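Local coordinates for K5 lyase (Enterobacteria phage k1-5, PDB 2X3H), which cleaves the bacterial K5 capsular polysaccharide, a glycosaminoglycan, by lyase (eliminative) chemistry, as part of a trimeric phage tail spike that probably strips the capsule of its host, at residues T138-N143 against T169-N174; T154-Q159 against K179-S184; S276-K281 against S299-S304; V375-S380 against T404-A409; S433-W438 against K455-G460. All blocks are in the same frame, centred on the assembly; numbering follows the deposited sequence.

Interaction 1 of 5, residues T138-N143 against T169-N174; sequences TGRLSN and TVSDVN. Unlike the reference sequence in segment 138-143: Thr138 (reference Ala).
Two successive rungs of a right-handed parallel beta-helix meet here, Arg140 over Thr169 and Leu141 over Val170, in the tail-spike trunk. Strands 139-142 and 169-171 run 8° from parallel with axes 4.8 Å apart, the usual rung spacing, and the chain turns a corner after each, at Asn143 and at Asp172. Thr169 N donates to Gly139 O, Leu141 N to Thr169 O, Ser171 N to Leu141 O and Asn143 N to Ser171 O. Leu141 points to the face it shares with Val170, where its CD2 comes 4.3 Å from Val170 CG1, and its CG lies as near to CG2 of Val173, beyond the corner. The opposite face, lined by Arg140, Thr169, Ser142 and Ser171, is polar and looks to the other subunits. There the Arg140 chain bends at chi2 (112°), which lays its guanidinium over Ser171; the hydroxyl OG sits above one face of the group, toward its rim, and is 3.6 Å from NH1. The salt-bridge partner of Arg140 NH1 belongs to another chain: it is Asp172 of the second subunit. Thr169 OG1 likewise bonds to Arg203 of that subunit. At the corner the Asn143 amide and the Asp172 carboxylate lie alongside each other, planes 20° apart, with Asn143 ND2 bonded to Asp114 of the preceding rung. One water joins the three polar groups: it donates to Asn143 OD1 at 2.7 Å and to Asp172 OD2 at 2.6 Å, and accepts from Ser171 OG at 3.2 Å.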
# COMPACT_ATOMS: atom_id res chain seq x y z
N THR A 138 -5.75 9.16 31.17
CA THR A 138 -5.50 7.72 31.01
C THR A 138 -6.79 6.94 31.30
O THR A 138 -7.68 7.42 31.99
CB THR A 138 -4.29 7.18 31.83
OG1 THR A 138 -4.65 6.99 33.21
CG2 THR A 138 -3.09 8.11 31.71
N GLY A 139 -6.89 5.75 30.73
CA GLY A 139 -8.04 4.89 31.00
C GLY A 139 -8.00 3.63 30.18
O GLY A 139 -7.22 3.52 29.23
N ARG A 140 -8.82 2.66 30.58
CA ARG A 140 -8.93 1.39 29.87
C ARG A 140 -10.38 0.94 29.94
O ARG A 140 -10.98 0.94 31.01
CB ARG A 140 -8.02 0.37 30.55
CG ARG A 140 -8.22 -1.09 30.15
CD ARG A 140 -7.02 -1.59 29.38
NE ARG A 140 -7.11 -3.02 29.05
CZ ARG A 140 -6.48 -3.57 28.02
NH1 ARG A 140 -5.73 -2.81 27.23
NH2 ARG A 140 -6.61 -4.87 27.77
N LEU A 141 -10.97 0.61 28.80
CA LEU A 141 -12.29 -0.02 28.80
C LEU A 141 -12.13 -1.26 27.94
O LEU A 141 -11.86 -1.13 26.75
CB LEU A 141 -13.34 0.90 28.21
CG LEU A 141 -14.76 0.37 28.04
CD1 LEU A 141 -15.40 -0.02 29.37
CD2 LEU A 141 -15.59 1.43 27.30
N SER A 142 -12.30 -2.44 28.52
CA SER A 142 -11.88 -3.65 27.81
C SER A 142 -12.74 -4.88 28.04
O SER A 142 -13.34 -5.04 29.11
CB SER A 142 -10.42 -3.98 28.13
OG SER A 142 -10.26 -4.33 29.51
N ASN A 143 -12.78 -5.75 27.03
CA ASN A 143 -13.33 -7.10 27.17
C ASN A 143 -14.76 -7.13 27.73
O ASN A 143 -15.05 -7.87 28.69
CB ASN A 143 -12.40 -7.96 28.04
CG ASN A 143 -10.94 -7.89 27.59
OD1 ASN A 143 -10.64 -7.83 26.39
ND2 ASN A 143 -10.03 -7.94 28.55
N THR A 169 -7.51 3.71 26.33
CA THR A 169 -7.56 2.56 25.42
C THR A 169 -8.89 1.85 25.56
O THR A 169 -9.29 1.48 26.66
CB THR A 169 -6.39 1.61 25.71
OG1 THR A 169 -5.17 2.27 25.35
CG2 THR A 169 -6.51 0.32 24.92
N VAL A 170 -9.58 1.69 24.43
CA VAL A 170 -10.83 0.94 24.41
C VAL A 170 -10.56 -0.28 23.56
O VAL A 170 -10.26 -0.15 22.37
CB VAL A 170 -11.99 1.75 23.79
CG1 VAL A 170 -13.28 0.92 23.76
CG2 VAL A 170 -12.21 3.06 24.56
N SER A 171 -10.64 -1.47 24.14
CA SER A 171 -10.22 -2.65 23.39
C SER A 171 -11.11 -3.85 23.62
O SER A 171 -11.52 -4.16 24.75
CB SER A 171 -8.76 -3.01 23.69
OG SER A 171 -8.56 -3.27 25.06
N ASP A 172 -11.39 -4.54 22.52
CA ASP A 172 -12.21 -5.75 22.57
C ASP A 172 -13.54 -5.50 23.25
O ASP A 172 -13.93 -6.21 24.19
CB ASP A 172 -11.42 -6.86 23.24
CG ASP A 172 -10.25 -7.30 22.40
OD1 ASP A 172 -10.46 -7.54 21.19
OD2 ASP A 172 -9.12 -7.37 22.93
N VAL A 173 -14.24 -4.49 22.73
CA VAL A 173 -15.59 -4.16 23.17
C VAL A 173 -16.61 -4.46 22.10
O VAL A 173 -16.43 -4.12 20.93
CB VAL A 173 -15.71 -2.67 23.59
CG1 VAL A 173 -17.14 -2.35 24.04
CG2 VAL A 173 -14.73 -2.37 24.72
N ASN A 174 -17.69 -5.13 22.50
CA ASN A 174 -18.81 -5.43 21.60
C ASN A 174 -20.02 -4.57 21.93
O ASN A 174 -20.50 -4.56 23.06
CB ASN A 174 -19.20 -6.90 21.70
CG ASN A 174 -18.05 -7.83 21.38
OD1 ASN A 174 -17.37 -7.65 20.36
ND2 ASN A 174 -17.81 -8.82 22.24
O HOH W 1 -8.60 -6.47 25.35

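Interaction 2 of 5, residues T154-Q159 against K179-S184; sequences TTQGQQ and KGTGFS
This is a loop-to-loop contact at the side of the parallel beta-helix, where the coil 154-159 leading into strand 160-163 meets the bend 179-184 of the following rung, with Thr181 against Gln156 at its middle. Backbone bonds hold only part of it: Thr181 N donates to Thr155 O, Gly157 N to Thr181 O and Gln159 N to Phe183 O. Glutamine side chains supply the remaining bonds. Gln158 turns back through chi2 of -50° and places OE1 2.7 Å from Phe183 N; this N-H comes in almost straight along the C=O direction, the angle at the oxygen being 176°. The side-chain amide thus takes a position that a backbone carbonyl would normally fill, and the same OE1 lies in the plane of the Phe183 ring at its edge, 3.7 Å from CD2. Gly182 CA lies 3.2 Å from Gln158 OE1, so backbone and amide oxygen are in close contact there. Gln159 extends beyond CG and receives Ser184 OG on OE1 at 2.8 Å, in the carbonyl plane; Tyr236 is a second partner of that hydroxyl. Thr181 O lies close to Thr155 O and Gly157 O, acceptors all; Lys150 NZ bonds to the carbonyls of Thr155, Gly157 and Lys179, and weakly to that of Thr181, which probably eases the repulsion. Gln156 and Thr181 cross at about a right angle. Thr181 OG1 donates to Gln156 OE1 at 2.6 Å from above the amide plane, 43° out of it, while a water that also bonds to Thr154 O donates to the same hydroxyl at 2.8 Å.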
# COMPACT_ATOMS: atom_id res chain seq x y z
N THR A 154 -35.75 5.92 16.26
CA THR A 154 -35.30 7.31 16.11
C THR A 154 -34.90 7.93 17.45
O THR A 154 -34.74 9.14 17.56
CB THR A 154 -36.36 8.20 15.42
OG1 THR A 154 -37.59 8.17 16.15
CG2 THR A 154 -36.60 7.71 13.99
N THR A 155 -34.72 7.08 18.45
CA THR A 155 -34.31 7.53 19.78
C THR A 155 -32.83 7.94 19.81
O THR A 155 -31.98 7.22 19.29
CB THR A 155 -34.53 6.43 20.83
OG1 THR A 155 -35.93 6.12 20.93
CG2 THR A 155 -34.02 6.89 22.19
N GLN A 156 -32.55 9.10 20.41
CA GLN A 156 -31.18 9.65 20.48
C GLN A 156 -30.41 9.16 21.70
O GLN A 156 -30.93 9.10 22.80
CB GLN A 156 -31.24 11.18 20.49
CG GLN A 156 -29.92 11.89 20.80
CD GLN A 156 -28.89 11.74 19.69
OE1 GLN A 156 -29.22 11.77 18.50
NE2 GLN A 156 -27.62 11.60 20.07
N GLY A 157 -29.14 8.81 21.49
CA GLY A 157 -28.28 8.41 22.59
C GLY A 157 -26.96 7.81 22.13
O GLY A 157 -26.95 7.02 21.18
N GLN A 158 -25.87 8.20 22.79
CA GLN A 158 -24.55 7.56 22.60
C GLN A 158 -24.43 6.41 23.59
O GLN A 158 -24.86 6.53 24.74
CB GLN A 158 -23.37 8.51 22.90
CG GLN A 158 -23.48 10.00 22.51
CD GLN A 158 -23.91 10.26 21.08
OE1 GLN A 158 -23.90 9.37 20.22
NE2 GLN A 158 -24.29 11.50 20.81
N GLN A 159 -23.81 5.31 23.17
CA GLN A 159 -23.58 4.21 24.11
C GLN A 159 -22.42 4.50 25.07
O GLN A 159 -22.59 4.47 26.29
CB GLN A 159 -23.37 2.87 23.38
CG GLN A 159 -24.56 2.40 22.56
CD GLN A 159 -24.34 1.02 21.98
OE1 GLN A 159 -23.61 0.86 20.99
NE2 GLN A 159 -24.96 0.01 22.58
N LYS A 179 -29.33 1.16 18.02
CA LYS A 179 -30.47 1.72 17.28
C LYS A 179 -30.49 3.25 17.29
O LYS A 179 -29.73 3.90 18.03
CB LYS A 179 -31.80 1.22 17.88
CG LYS A 179 -32.03 -0.27 17.80
CD LYS A 179 -33.35 -0.65 18.48
CE LYS A 179 -33.48 -2.17 18.56
NZ LYS A 179 -34.75 -2.64 19.22
N GLY A 180 -31.41 3.82 16.51
CA GLY A 180 -31.70 5.25 16.57
C GLY A 180 -30.55 6.12 16.12
O GLY A 180 -29.73 5.71 15.29
N THR A 181 -30.49 7.32 16.67
CA THR A 181 -29.45 8.26 16.31
C THR A 181 -28.41 8.35 17.42
O THR A 181 -28.72 8.17 18.61
CB THR A 181 -30.02 9.65 15.97
OG1 THR A 181 -30.75 10.16 17.10
CG2 THR A 181 -30.96 9.53 14.78
N GLY A 182 -27.17 8.62 17.01
CA GLY A 182 -26.03 8.65 17.90
C GLY A 182 -25.03 7.58 17.49
O GLY A 182 -25.16 6.97 16.43
N PHE A 183 -24.06 7.35 18.37
CA PHE A 183 -22.92 6.49 18.09
C PHE A 183 -22.68 5.45 19.17
O PHE A 183 -23.01 5.66 20.35
CB PHE A 183 -21.67 7.35 17.92
CG PHE A 183 -21.75 8.29 16.77
CD1 PHE A 183 -21.21 7.94 15.54
CD2 PHE A 183 -22.40 9.51 16.89
CE1 PHE A 183 -21.30 8.80 14.45
CE2 PHE A 183 -22.49 10.37 15.80
CZ PHE A 183 -21.94 10.01 14.58
N SER A 184 -22.09 4.33 18.78
CA SER A 184 -21.70 3.32 19.76
C SER A 184 -20.57 3.83 20.64
O SER A 184 -20.63 3.73 21.85
CB SER A 184 -21.31 2.01 19.07
OG SER A 184 -22.46 1.43 18.47
O HOH W 2 -33.32 11.34 17.06

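Interaction 3 of 5, residues S276-K281 against S299-S304; sequences SNNLIK and STNLIS
Asn301 reaches across to Asn278 atom by atom: CB lies 3.5 Å from Asn278 O, CG passes near the backbone N of Asn278, and OD1 at the tip accepts from Asn278 N at 2.9 Å and from Asn278 ND2 at 3.2 Å. The two donors approach from opposite faces of the amide plane, so the oxygen is gripped twice. The other tip atom, ND2, bonds to Pro275 O. With CG beside the backbone N (chi1 -60° in both residues), the two amides stand side by side with planes 6° apart. This is an asparagine ladder, the stack of like residues at equivalent turns of a parallel beta-helix. It continues both ways: Asn278 OD1 accepts from Asn251 N, and Asn301 N donates to Asn328 OD1. Before the ladder, Ser299 N donates to Ser276 OG at 3.1 Å, a hydroxyl that also bonds to Ala274 O, and Asn277 N donates to Ser299 O. After it the chains become regular strands, in which Leu302 N donates to Asn278 O, Ile280 N to Leu302 O and Ser304 N to Ile280 O. Like residues stack there too: Leu279 CD1 approaches Leu302 CG to 3.9 Å, and on the other face Ile280 CB comes 4.1 Å from Ile303 CG1. The leucine face lies toward the second subunit, whose Gly282 packs on Leu279 and whose Asp305 bonds Ser304 OG. Strands 279-281 and 302-304, 4.7 Å apart and 5° from parallel, thus sit in the middle of the stack, with strand 252-259 on one side and strand 329-336 on the other.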
# COMPACT_ATOMS: atom_id res chain seq x y z
N SER A 276 -7.96 16.17 8.26
CA SER A 276 -6.81 16.40 7.39
C SER A 276 -5.60 15.70 7.99
O SER A 276 -5.51 15.53 9.21
CB SER A 276 -6.53 17.91 7.28
OG SER A 276 -7.63 18.62 6.70
N ASN A 277 -4.64 15.30 7.15
CA ASN A 277 -3.44 14.67 7.66
C ASN A 277 -3.73 13.38 8.46
O ASN A 277 -3.10 13.13 9.50
CB ASN A 277 -2.63 15.64 8.54
CG ASN A 277 -1.86 16.67 7.73
OD1 ASN A 277 -1.86 17.87 8.04
ND2 ASN A 277 -1.20 16.21 6.69
N ASN A 278 -4.68 12.58 7.99
CA ASN A 278 -4.94 11.26 8.57
C ASN A 278 -4.58 10.16 7.61
O ASN A 278 -4.63 10.36 6.39
CB ASN A 278 -6.43 11.14 8.91
CG ASN A 278 -6.87 12.20 9.89
OD1 ASN A 278 -6.52 12.13 11.08
ND2 ASN A 278 -7.63 13.19 9.41
N LEU A 279 -4.23 9.00 8.17
CA LEU A 279 -3.94 7.81 7.39
C LEU A 279 -5.07 6.82 7.60
O LEU A 279 -5.40 6.48 8.72
CB LEU A 279 -2.61 7.20 7.87
CG LEU A 279 -2.23 5.82 7.32
CD1 LEU A 279 -2.09 5.84 5.79
CD2 LEU A 279 -0.93 5.36 7.96
N ILE A 280 -5.68 6.36 6.51
CA ILE A 280 -6.80 5.42 6.58
C ILE A 280 -6.42 4.26 5.69
O ILE A 280 -6.26 4.43 4.48
CB ILE A 280 -8.12 6.07 6.11
CG1 ILE A 280 -8.49 7.23 7.05
CG2 ILE A 280 -9.25 5.02 6.03
CD1 ILE A 280 -9.44 8.24 6.41
N LYS A 281 -6.23 3.08 6.28
CA LYS A 281 -5.63 1.98 5.52
C LYS A 281 -6.25 0.61 5.81
O LYS A 281 -6.38 0.18 6.96
CB LYS A 281 -4.12 1.95 5.75
CG LYS A 281 -3.72 1.80 7.20
CD LYS A 281 -2.21 1.63 7.39
CE LYS A 281 -1.91 0.48 8.35
NZ LYS A 281 -0.44 0.24 8.55
N SER A 299 -7.88 17.88 3.73
CA SER A 299 -6.70 17.80 2.88
C SER A 299 -5.60 16.89 3.42
O SER A 299 -5.52 16.61 4.62
CB SER A 299 -6.15 19.20 2.66
OG SER A 299 -5.96 19.85 3.90
N THR A 300 -4.73 16.49 2.50
CA THR A 300 -3.55 15.68 2.79
C THR A 300 -3.84 14.45 3.66
O THR A 300 -3.07 14.14 4.57
CB THR A 300 -2.35 16.53 3.29
OG1 THR A 300 -2.67 17.16 4.53
CG2 THR A 300 -2.01 17.60 2.24
N ASN A 301 -4.94 13.76 3.38
CA ASN A 301 -5.18 12.44 3.93
C ASN A 301 -4.65 11.40 2.98
O ASN A 301 -4.70 11.59 1.77
CB ASN A 301 -6.68 12.20 4.16
CG ASN A 301 -7.29 13.21 5.11
OD1 ASN A 301 -7.01 13.20 6.32
ND2 ASN A 301 -8.12 14.10 4.57
N LEU A 302 -4.13 10.31 3.55
CA LEU A 302 -3.62 9.19 2.76
C LEU A 302 -4.53 8.00 3.02
O LEU A 302 -4.57 7.48 4.14
CB LEU A 302 -2.18 8.86 3.17
CG LEU A 302 -1.47 7.71 2.45
CD1 LEU A 302 -1.63 7.74 0.96
CD2 LEU A 302 0.02 7.69 2.84
N ILE A 303 -5.27 7.62 1.99
CA ILE A 303 -6.22 6.51 2.08
C ILE A 303 -5.69 5.37 1.20
O ILE A 303 -5.39 5.58 0.03
CB ILE A 303 -7.60 6.96 1.60
CG1 ILE A 303 -8.13 8.05 2.54
CG2 ILE A 303 -8.54 5.76 1.47
CD1 ILE A 303 -9.21 8.89 1.94
N SER A 304 -5.56 4.18 1.77
CA SER A 304 -4.80 3.13 1.09
C SER A 304 -5.40 1.75 1.28
O SER A 304 -5.67 1.34 2.41
CB SER A 304 -3.35 3.16 1.61
OG SER A 304 -2.55 2.20 0.95

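Interaction 4 of 5, residues V375-S380 against T404-A409; sequences VITFES and TIDGAA
The Phe378 ring has CG2 of Ile376, two residues earlier on its own strand, 3.6 Å above one face and displaced toward the rim, while Gly407 O from the other segment lies at the ring edge, near its plane, 4.1 Å from CD2. Ile405 CG2 approaches obliquely, also 4.1 Å from CD2. The ring stands alongside the Ile405 side chain, and with CG set beside the backbone N (chi1 -67°) it is directed to the same interior as Ile376 and Ile405. Val420 of strand 419-422 touches all three, and Phe355, one rung back, meets the ring with planes at about 30°. This apolar cluster belongs to the last part of the parallel beta-helix, where the paired strands, 376-378 and 405-406, are short. Their touching parts run only 7° apart, and three backbone bonds join them: Ile376 N to Thr404 O, Asp406 N to Ile376 O and Phe378 N to Asp406 O. Thr404 O also takes a weaker bond from Val375 N, 3.3 Å long, and beside it the methyls Val375 CG2 and Thr404 CG2 meet at 3.7 Å. On the other face Thr377 and Asp406 lie side by side, OG1 of the threonine 3.8 Å from CB of the aspartate. Gly407 CA packs 3.4 Å from Phe378 O, a CA-H...O contact, and the chain then enters a short 3-10 turn at Ala408.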
# COMPACT_ATOMS: atom_id res chain seq x y z
N VAL A 375 -17.14 4.97 -14.45
CA VAL A 375 -15.88 4.72 -13.74
C VAL A 375 -15.45 5.98 -12.96
O VAL A 375 -15.42 5.96 -11.74
CB VAL A 375 -14.73 4.27 -14.69
CG1 VAL A 375 -13.45 4.03 -13.89
CG2 VAL A 375 -15.12 2.99 -15.46
N ILE A 376 -15.15 7.07 -13.66
CA ILE A 376 -14.70 8.31 -13.00
C ILE A 376 -15.71 9.43 -13.17
O ILE A 376 -16.27 9.60 -14.26
CB ILE A 376 -13.33 8.78 -13.57
CG1 ILE A 376 -12.28 7.70 -13.39
CG2 ILE A 376 -12.84 10.05 -12.87
CD1 ILE A 376 -11.09 7.83 -14.35
N THR A 377 -15.95 10.20 -12.10
CA THR A 377 -16.74 11.44 -12.20
C THR A 377 -15.93 12.63 -11.72
O THR A 377 -15.51 12.66 -10.56
CB THR A 377 -18.06 11.36 -11.39
OG1 THR A 377 -18.91 10.34 -11.93
CG2 THR A 377 -18.77 12.71 -11.42
N PHE A 378 -15.70 13.58 -12.63
CA PHE A 378 -15.05 14.85 -12.31
C PHE A 378 -16.17 15.89 -12.34
O PHE A 378 -16.71 16.17 -13.42
CB PHE A 378 -14.02 15.25 -13.37
CG PHE A 378 -12.81 14.36 -13.45
CD1 PHE A 378 -11.99 14.18 -12.34
CD2 PHE A 378 -12.47 13.76 -14.64
CE1 PHE A 378 -10.85 13.39 -12.41
CE2 PHE A 378 -11.32 12.97 -14.73
CZ PHE A 378 -10.52 12.78 -13.61
N GLU A 379 -16.53 16.45 -11.19
CA GLU A 379 -17.59 17.46 -11.19
C GLU A 379 -17.06 18.79 -11.74
O GLU A 379 -15.85 18.99 -11.85
CB GLU A 379 -18.25 17.59 -9.81
CG GLU A 379 -18.86 16.27 -9.36
CD GLU A 379 -19.83 16.36 -8.19
OE1 GLU A 379 -19.94 17.42 -7.54
OE2 GLU A 379 -20.45 15.31 -7.91
N SER A 380 -17.96 19.69 -12.10
CA SER A 380 -17.56 20.79 -12.98
C SER A 380 -16.49 21.74 -12.42
O SER A 380 -15.74 22.34 -13.20
CB SER A 380 -18.78 21.55 -13.50
OG SER A 380 -19.25 22.44 -12.54
N THR A 404 -17.68 6.38 -19.38
CA THR A 404 -16.53 5.97 -18.57
C THR A 404 -15.96 7.13 -17.76
O THR A 404 -15.69 7.00 -16.56
CB THR A 404 -15.43 5.33 -19.43
OG1 THR A 404 -15.99 4.23 -20.18
CG2 THR A 404 -14.28 4.82 -18.55
N ILE A 405 -15.80 8.27 -18.42
CA ILE A 405 -15.33 9.48 -17.74
C ILE A 405 -16.42 10.54 -17.82
O ILE A 405 -16.64 11.14 -18.87
CB ILE A 405 -14.03 10.02 -18.38
CG1 ILE A 405 -12.92 8.96 -18.35
CG2 ILE A 405 -13.59 11.31 -17.69
CD1 ILE A 405 -11.74 9.31 -19.20
N ASP A 406 -17.12 10.75 -16.70
CA ASP A 406 -18.13 11.78 -16.62
C ASP A 406 -17.42 13.07 -16.23
O ASP A 406 -16.72 13.12 -15.23
CB ASP A 406 -19.20 11.39 -15.59
CG ASP A 406 -20.38 12.33 -15.59
OD1 ASP A 406 -20.43 13.21 -16.47
OD2 ASP A 406 -21.27 12.18 -14.72
N GLY A 407 -17.60 14.13 -17.01
CA GLY A 407 -16.88 15.37 -16.75
C GLY A 407 -15.60 15.45 -17.57
O GLY A 407 -14.64 16.11 -17.18
N ALA A 408 -15.61 14.79 -18.72
CA ALA A 408 -14.40 14.73 -19.55
C ALA A 408 -13.93 16.12 -20.02
O ALA A 408 -12.74 16.30 -20.31
CB ALA A 408 -14.61 13.81 -20.75
N ALA A 409 -14.84 17.09 -20.08
CA ALA A 409 -14.42 18.43 -20.52
C ALA A 409 -13.43 19.07 -19.55
O ALA A 409 -12.74 20.05 -19.91
CB ALA A 409 -15.63 19.33 -20.74

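Interaction 5 of 5, residues S433-W438 against K455-G460; sequences SGRFEW and KYRMLG
Strands 436-438 and 456-459 run parallel within 2°, axes 4.8 Å apart, joined by bonds from Phe436 N to Lys455 O, Arg457 N to Phe436 O, Trp438 N to Arg457 O and Leu459 N to Trp438 O. On one face Arg435 lies flat on Arg457, guanidinium centres 4.1 Å apart and planes at 7°, with Arg435 CD over the middle of the Arg457 group. A salt bridge from Arg435 NE to Glu437 OE2, 2.8 Å long, lies in the guanidinium plane and fixes its rotation. Glu437 is held in turn by Arg439 through OE1. The other face is aromatic: Phe436 and Tyr456 stand rim to rim, planes at 6°, their CD1 and CE1 atoms 3.6 Å apart. Met458 runs beside Trp438, its CE over one indole face near the rim and its CG 4.0 Å from CE3. This face looks into the trimer, where Trp438 meets Phe436 of the second subunit edge to face, and Tyr456 OH bonds to Leu459 O of the third. Backbone ladders run on into both neighbours, so the intrachain pair is one piece of a sheet shared by three chains. Like charges stack on the polar side, and the carboxylate of Glu437 probably makes this tolerable: a water links its OE2 (2.8 Å) to Arg457 NH1 (2.9 Å), while Arg457 NE donates to Asp454 O, so the N-H groups of the stacked arginine have acceptors of their own.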
# COMPACT_ATOMS: atom_id res chain seq x y z
N SER A 433 0.77 19.74 -17.75
CA SER A 433 1.81 20.62 -18.30
C SER A 433 1.49 21.08 -19.71
O SER A 433 2.22 21.89 -20.27
CB SER A 433 3.16 19.89 -18.34
OG SER A 433 3.14 18.87 -19.33
N GLY A 434 0.43 20.51 -20.28
CA GLY A 434 0.05 20.78 -21.66
C GLY A 434 0.90 20.03 -22.69
O GLY A 434 0.81 20.31 -23.89
N ARG A 435 1.72 19.09 -22.22
CA ARG A 435 2.58 18.32 -23.13
C ARG A 435 2.97 16.97 -22.54
O ARG A 435 2.75 16.72 -21.34
CB ARG A 435 3.85 19.11 -23.51
CG ARG A 435 4.78 19.43 -22.34
CD ARG A 435 5.94 20.26 -22.87
NE ARG A 435 6.93 20.55 -21.83
CZ ARG A 435 6.98 21.68 -21.15
NH1 ARG A 435 6.10 22.65 -21.39
NH2 ARG A 435 7.92 21.87 -20.23
N PHE A 436 3.56 16.12 -23.38
CA PHE A 436 4.26 14.92 -22.96
C PHE A 436 5.70 15.07 -23.41
O PHE A 436 5.95 15.46 -24.55
CB PHE A 436 3.63 13.67 -23.59
CG PHE A 436 2.31 13.32 -22.98
CD1 PHE A 436 1.12 13.85 -23.47
CD2 PHE A 436 2.26 12.49 -21.87
CE1 PHE A 436 -0.11 13.54 -22.85
CE2 PHE A 436 1.05 12.17 -21.26
CZ PHE A 436 -0.12 12.70 -21.76
N GLU A 437 6.62 14.81 -22.50
CA GLU A 437 8.03 15.00 -22.81
C GLU A 437 8.89 13.94 -22.16
O GLU A 437 8.71 13.63 -20.98
CB GLU A 437 8.51 16.40 -22.40
CG GLU A 437 8.49 16.70 -20.91
CD GLU A 437 9.36 17.91 -20.56
OE1 GLU A 437 10.31 17.76 -19.75
OE2 GLU A 437 9.12 18.99 -21.12
N TRP A 438 9.81 13.41 -22.96
CA TRP A 438 10.77 12.40 -22.55
C TRP A 438 12.17 12.94 -22.78
O TRP A 438 12.43 13.59 -23.78
CB TRP A 438 10.63 11.16 -23.45
CG TRP A 438 9.35 10.40 -23.27
CD1 TRP A 438 9.15 9.31 -22.49
CD2 TRP A 438 8.09 10.67 -23.92
NE1 TRP A 438 7.84 8.88 -22.58
CE2 TRP A 438 7.17 9.69 -23.46
CE3 TRP A 438 7.65 11.64 -24.84
CZ2 TRP A 438 5.84 9.66 -23.89
CZ3 TRP A 438 6.32 11.59 -25.27
CH2 TRP A 438 5.43 10.61 -24.79
N LYS A 455 3.93 19.81 -28.28
CA LYS A 455 3.17 19.11 -27.26
C LYS A 455 3.70 17.72 -26.99
O LYS A 455 3.27 17.06 -26.02
CB LYS A 455 1.71 19.04 -27.73
CG LYS A 455 0.99 20.38 -27.56
CD LYS A 455 -0.22 20.53 -28.43
CE LYS A 455 -0.81 21.91 -28.18
NZ LYS A 455 -1.84 22.28 -29.17
N TYR A 456 4.58 17.26 -27.87
CA TYR A 456 5.27 15.97 -27.73
C TYR A 456 6.76 16.20 -27.97
O TYR A 456 7.15 16.79 -28.98
CB TYR A 456 4.70 14.93 -28.73
CG TYR A 456 3.25 14.67 -28.39
CD1 TYR A 456 2.92 13.78 -27.37
CD2 TYR A 456 2.22 15.39 -29.00
CE1 TYR A 456 1.61 13.57 -26.99
CE2 TYR A 456 0.89 15.18 -28.63
CZ TYR A 456 0.60 14.27 -27.62
OH TYR A 456 -0.70 14.06 -27.21
N ARG A 457 7.59 15.76 -27.04
CA ARG A 457 9.03 16.04 -27.11
C ARG A 457 9.83 14.80 -26.76
O ARG A 457 9.66 14.24 -25.68
CB ARG A 457 9.40 17.19 -26.15
CG ARG A 457 8.65 18.50 -26.45
CD ARG A 457 8.96 19.59 -25.40
NE ARG A 457 8.09 20.76 -25.60
CZ ARG A 457 8.27 21.94 -25.02
NH1 ARG A 457 9.28 22.13 -24.16
NH2 ARG A 457 7.43 22.94 -25.29
N MET A 458 10.69 14.37 -27.68
CA MET A 458 11.55 13.21 -27.47
C MET A 458 12.99 13.67 -27.60
O MET A 458 13.47 13.92 -28.70
CB MET A 458 11.21 12.13 -28.48
CG MET A 458 9.86 11.51 -28.15
SD MET A 458 9.38 10.30 -29.38
CE MET A 458 8.41 9.24 -28.33
N LEU A 459 13.66 13.80 -26.45
CA LEU A 459 14.88 14.59 -26.35
C LEU A 459 16.10 13.76 -25.99
O LEU A 459 16.01 12.74 -25.27
CB LEU A 459 14.70 15.66 -25.26
CG LEU A 459 13.44 16.51 -25.41
CD1 LEU A 459 13.20 17.35 -24.17
CD2 LEU A 459 13.48 17.36 -26.66
N GLY A 460 17.24 14.22 -26.47
CA GLY A 460 18.53 13.62 -26.12
C GLY A 460 19.70 14.46 -26.61
O GLY A 460 19.52 15.40 -27.37
O HOH W 3 10.99 20.32 -22.75

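Interactions 1 to 4 follow the parallel beta-helix from near its start to its end, and interaction 5 lies beyond it in the C-terminal part. Interactions 1 and 2 alternate along the chain and join the same neighbouring rungs at different corners, strand 168-178 being followed in the chain by strand 182-183; their centres are 20 Å apart. The rest come in series: centre to centre, interaction 3 is about 25 Å from interaction 1, interaction 4 about 23 Å from interaction 3, and interaction 5 about 25 Å from interaction 4. Interactions 1 and 5 lie on opposite sides of the chain's centre, about 57 Å apart, yet both meet the second subunit, as does interaction 3, so trimer contacts recur along this elongated spike.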